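Local coordinates for AAR187Cp (Eremothecium gossypii, PDB 3ZIL), which probably regulates the establishment of sister-chromatid cohesion by acting on cohesin, the fragment here being its C-terminal, largely helical Wap1 domain, at residues S362-H365 against N366-T369. Numbering follows the deposited sequence.
Sequences SYNH and NIHT
N364 reaches forward from the loop after helix 343-360 to receive the backbone N-H of I367, a worked example of an asparagine N-cap at the start of helix 365-375. Its side chain leaves with CG anti to the backbone N (chi1 -160°), which carries OD1 over the first turn to lie 3.1 Å from I367 N. The N-H points almost straight at OD1, yet the donor stands well above the plane of the amide. The backbone of the same asparagine is used too: its O accepts from H368 N at 3.1 Å, this time in the carbonyl plane. The I367 side chain makes van der Waals contact with the amide, its CG1 3.6 Å from N364 CG and its CD1 3.5 Å from N364 ND2. I367 also packs on F356 and V360 of helix 343-360. With N364 OD1 committed to the helix, its ND2 donates to the backbone of a bound peptide, an acidic side chain of which accepts from N366 N. One amide therefore caps the helix and binds the peptide, beside a helix N-H that holds its acidic group, and the helix dipole would probably favour that acidic side chain.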
ATOM      1  N   SER A 362      21.975   3.142 -16.076  1.00 23.92           N
ATOM      2  CA  SER A 362      21.499   4.562 -16.117  1.00 26.89           C
ATOM      3  C   SER A 362      20.170   4.751 -15.397  1.00 25.46           C
ATOM      4  O   SER A 362      19.714   5.879 -15.240  1.00 24.17           O
ATOM      5  CB  SER A 362      21.328   5.024 -17.555  1.00 22.92           C
ATOM      6  OG  SER A 362      20.351   4.188 -18.162  1.00 25.01           O
ATOM      7  N   TYR A 363      19.512   3.660 -15.017  1.00 25.20           N
ATOM      8  CA  TYR A 363      18.133   3.794 -14.429  1.00 25.86           C
ATOM      9  C   TYR A 363      17.848   3.097 -13.090  1.00 28.61           C
ATOM     10  O   TYR A 363      16.820   3.402 -12.452  1.00 31.19           O
ATOM     11  CB  TYR A 363      17.009   3.475 -15.451  1.00 24.57           C
ATOM     12  CG  TYR A 363      16.791   2.009 -15.787  1.00 25.27           C
ATOM     13  CD1 TYR A 363      15.975   1.211 -14.988  1.00 23.89           C
ATOM     14  CD2 TYR A 363      17.437   1.419 -16.884  1.00 23.58           C
ATOM     15  CE1 TYR A 363      15.789  -0.129 -15.289  1.00 25.25           C
ATOM     16  CE2 TYR A 363      17.277   0.093 -17.193  1.00 24.85           C
ATOM     17  CZ  TYR A 363      16.430  -0.694 -16.402  1.00 27.92           C
ATOM     18  OH  TYR A 363      16.215  -2.027 -16.671  1.00 25.39           O
ATOM     19  N   ASN A 364      18.702   2.158 -12.673  1.00 27.27           N
ATOM     20  CA  ASN A 364      18.517   1.492 -11.385  1.00 28.52           C
ATOM     21  C   ASN A 364      19.910   1.194 -10.769  1.00 29.25           C
ATOM     22  O   ASN A 364      20.496   0.120 -10.971  1.00 28.07           O
ATOM     23  CB  ASN A 364      17.598   0.243 -11.541  1.00 26.87           C
ATOM     24  CG  ASN A 364      16.965  -0.200 -10.211  1.00 25.18           C
ATOM     25  OD1 ASN A 364      17.644  -0.209  -9.195  1.00 26.76           O
ATOM     26  ND2 ASN A 364      15.698  -0.632 -10.228  1.00 22.64           N
ATOM     27  N   HIS A 365      20.458   2.185 -10.061  1.00 28.06           N
ATOM     28  CA  HIS A 365      21.759   2.071  -9.444  1.00 29.58           C
ATOM     29  C   HIS A 365      21.757   0.925  -8.433  1.00 27.62           C
ATOM     30  O   HIS A 365      22.759   0.242  -8.230  1.00 30.49           O
ATOM     31  CB  HIS A 365      22.097   3.402  -8.792  1.00 31.78           C
ATOM     32  CG  HIS A 365      23.380   3.406  -7.985  1.00 38.93           C
ATOM     33  ND1 HIS A 365      24.618   3.476  -8.566  1.00 47.14           N
ATOM     34  CD2 HIS A 365      23.596   3.418  -6.598  1.00 38.11           C
ATOM     35  CE1 HIS A 365      25.569   3.525  -7.591  1.00 40.02           C
ATOM     36  NE2 HIS A 365      24.942   3.479  -6.395  1.00 41.23           N
ATOM     37  N   ASN A 366      20.624   0.684  -7.800  1.00 24.61           N
ATOM     38  CA  ASN A 366      20.498  -0.424  -6.818  1.00 26.83           C
ATOM     39  C   ASN A 366      20.753  -1.805  -7.451  1.00 25.57           C
ATOM     40  O   ASN A 366      21.542  -2.632  -6.947  1.00 26.85           O
ATOM     41  CB  ASN A 366      19.088  -0.377  -6.204  1.00 24.97           C
ATOM     42  CG  ASN A 366      18.839  -1.487  -5.228  1.00 27.15           C
ATOM     43  OD1 ASN A 366      18.620  -2.638  -5.609  1.00 27.76           O
ATOM     44  ND2 ASN A 366      18.816  -1.138  -3.938  1.00 28.83           N
ATOM     45  N   ILE A 367      20.041  -2.095  -8.538  1.00 25.68           N
ATOM     46  CA  ILE A 367      20.306  -3.352  -9.264  1.00 23.10           C
ATOM     47  C   ILE A 367      21.767  -3.401  -9.805  1.00 22.42           C
ATOM     48  O   ILE A 367      22.429  -4.428  -9.664  1.00 26.45           O
ATOM     49  CB  ILE A 367      19.310  -3.571 -10.409  1.00 21.45           C
ATOM     50  CG1 ILE A 367      17.868  -3.624  -9.846  1.00 20.52           C
ATOM     51  CG2 ILE A 367      19.677  -4.844 -11.182  1.00 23.47           C
ATOM     52  CD1 ILE A 367      16.785  -3.906 -10.849  1.00 20.31           C
ATOM     53  N   HIS A 368      22.256  -2.323 -10.405  1.00 22.93           N
ATOM     54  CA  HIS A 368      23.601  -2.318 -11.006  1.00 26.19           C
ATOM     55  C   HIS A 368      24.624  -2.748  -9.961  1.00 25.43           C
ATOM     56  O   HIS A 368      25.565  -3.518 -10.209  1.00 24.65           O
ATOM     57  CB  HIS A 368      23.929  -0.924 -11.510  1.00 27.59           C
ATOM     58  CG  HIS A 368      25.322  -0.784 -12.104  1.00 32.67           C
ATOM     59  ND1 HIS A 368      25.841  -1.666 -12.966  1.00 36.62           N
ATOM     60  CD2 HIS A 368      26.264   0.202 -11.958  1.00 34.84           C
ATOM     61  CE1 HIS A 368      27.051  -1.276 -13.346  1.00 35.26           C
ATOM     62  NE2 HIS A 368      27.318  -0.143 -12.721  1.00 41.35           N
ATOM     63  N   THR A 369      24.398  -2.226  -8.782  1.00 25.90           N
ATOM     64  CA  THR A 369      25.309  -2.232  -7.657  1.00 29.69           C
ATOM     65  C   THR A 369      25.268  -3.701  -7.119  1.00 28.17           C
ATOM     66  O   THR A 369      26.288  -4.288  -6.734  1.00 30.91           O
ATOM     67  CB  THR A 369      24.740  -1.117  -6.741  1.00 34.83           C
ATOM     68  OG1 THR A 369      25.631  -0.007  -6.649  1.00 41.01           O
ATOM     69  CG2 THR A 369      24.178  -1.584  -5.411  1.00 30.60           C
TER